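Local atomic coordinates of acetyltransferase PA1377 (Pseudomonas aeruginosa, PDB entry 2VI7), a protein that probably transfers an acetyl group to a nitrogen of its substrate, as a putative N-acetyltransferase of the GNAT (GCN5-related) family. Residues A63-D68 and V95-K100. Numbering follows the deposited sequence.
Sequences ALHQGD and VAWQGK
H65 and W97 meet between two backbones that share no hydrogen bond: H65 ends strand 58-65 and opens a type I' turn, H65 N and O pairing with D68 O and N, whereas W97 sits in the irregular loop leading from strand 86-95 to helix 102-117. The two side chains make the contact, almost wholly through their rings. These form an offset edge-to-face pair, the six-membered ring of W97 turning its edge to the face of H65 with the planes at 66° and the centroids 5.4 Å apart. The outermost indole carbon leads: W97 CH2 comes within 3.6 Å of H65 CD2 and 3.8 Å of H65 CG, and it also lies 4.0 Å from H65 CB. W97 CZ3 stands over the same ring. W97 CG is anti to its own carbonyl carbon (chi1 -51°), which carries the indole across to the hairpin. CG of H65, anti to the backbone N (chi1 175°), puts the imidazole where one face meets the indole edge, and CG of Q66 lies over the opposite face, near the rim. I70 of the partner strand 68-77 touches both aromatic side chains. Because indole C-H groups, not the N-H, face the imidazole, the contact is a weak C-H/pi and van der Waals one at the surface, joining the hairpin's turn end to the loop before helix 102-117.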
# COMPACT_ATOMS: atom_id res chain seq x y z
N ALA A 63 -7.06 7.43 -21.85
CA ALA A 63 -7.63 8.58 -22.52
C ALA A 63 -7.10 8.51 -23.93
O ALA A 63 -5.90 8.36 -24.13
CB ALA A 63 -7.17 9.85 -21.85
N LEU A 64 -8.00 8.60 -24.91
CA LEU A 64 -7.62 8.51 -26.32
C LEU A 64 -7.97 9.74 -27.15
O LEU A 64 -8.98 10.41 -26.93
CB LEU A 64 -8.32 7.30 -26.96
CG LEU A 64 -8.14 5.93 -26.32
CD1 LEU A 64 -9.17 4.98 -26.87
CD2 LEU A 64 -6.75 5.43 -26.60
N HIS A 65 -7.10 10.03 -28.10
CA HIS A 65 -7.31 11.13 -29.03
C HIS A 65 -6.91 10.57 -30.38
O HIS A 65 -5.76 10.18 -30.57
CB HIS A 65 -6.43 12.33 -28.72
CG HIS A 65 -6.56 13.42 -29.74
ND1 HIS A 65 -7.73 14.11 -29.93
CD2 HIS A 65 -5.68 13.91 -30.65
CE1 HIS A 65 -7.58 14.97 -30.92
NE2 HIS A 65 -6.34 14.87 -31.37
N GLN A 66 -7.85 10.51 -31.32
CA GLN A 66 -7.54 9.94 -32.63
C GLN A 66 -6.81 8.58 -32.45
O GLN A 66 -5.80 8.32 -33.09
CB GLN A 66 -6.63 10.89 -33.43
CG GLN A 66 -6.99 12.38 -33.33
CD GLN A 66 -7.79 12.88 -34.52
N GLY A 67 -7.31 7.74 -31.54
CA GLY A 67 -6.70 6.44 -31.35
C GLY A 67 -5.35 6.33 -30.65
O GLY A 67 -4.84 5.22 -30.47
N ASP A 68 -4.76 7.46 -30.25
CA ASP A 68 -3.48 7.43 -29.55
C ASP A 68 -3.69 7.57 -28.04
O ASP A 68 -4.43 8.45 -27.59
CB ASP A 68 -2.56 8.58 -30.01
CG ASP A 68 -2.13 8.45 -31.47
OD1 ASP A 68 -1.60 7.37 -31.86
OD2 ASP A 68 -2.30 9.43 -32.23
N VAL A 95 -0.41 11.65 -17.47
CA VAL A 95 -0.77 12.38 -18.68
C VAL A 95 0.38 12.90 -19.54
O VAL A 95 1.37 13.43 -19.04
CB VAL A 95 -1.68 13.58 -18.32
CG1 VAL A 95 -2.17 14.27 -19.57
CG2 VAL A 95 -2.86 13.09 -17.50
N ALA A 96 0.21 12.74 -20.86
CA ALA A 96 1.18 13.19 -21.85
C ALA A 96 1.08 14.70 -21.95
O ALA A 96 2.08 15.42 -21.79
CB ALA A 96 0.89 12.56 -23.21
N TRP A 97 -0.13 15.18 -22.22
CA TRP A 97 -0.40 16.62 -22.35
C TRP A 97 -0.80 17.24 -21.02
O TRP A 97 -1.91 17.01 -20.51
CB TRP A 97 -1.52 16.87 -23.37
CG TRP A 97 -1.31 16.18 -24.67
CD1 TRP A 97 -0.13 15.72 -25.18
CD2 TRP A 97 -2.31 15.93 -25.67
NE1 TRP A 97 -0.32 15.19 -26.43
CE2 TRP A 97 -1.65 15.30 -26.76
CE3 TRP A 97 -3.69 16.17 -25.75
CZ2 TRP A 97 -2.33 14.92 -27.93
CZ3 TRP A 97 -4.37 15.79 -26.91
CH2 TRP A 97 -3.68 15.17 -27.98
N GLN A 98 0.10 18.04 -20.45
CA GLN A 98 -0.19 18.70 -19.20
C GLN A 98 -0.91 20.00 -19.58
O GLN A 98 -0.50 20.69 -20.53
CB GLN A 98 1.11 18.97 -18.44
CG GLN A 98 1.84 17.70 -17.99
CD GLN A 98 1.44 17.24 -16.60
N GLY A 99 -1.99 20.32 -18.87
CA GLY A 99 -2.72 21.54 -19.16
C GLY A 99 -3.84 21.41 -20.18
O GLY A 99 -4.73 22.26 -20.24
N LYS A 100 -3.82 20.34 -20.97
CA LYS A 100 -4.83 20.10 -21.99
C LYS A 100 -6.13 19.44 -21.48
O LYS A 100 -6.99 19.04 -22.28
CB LYS A 100 -4.24 19.26 -23.13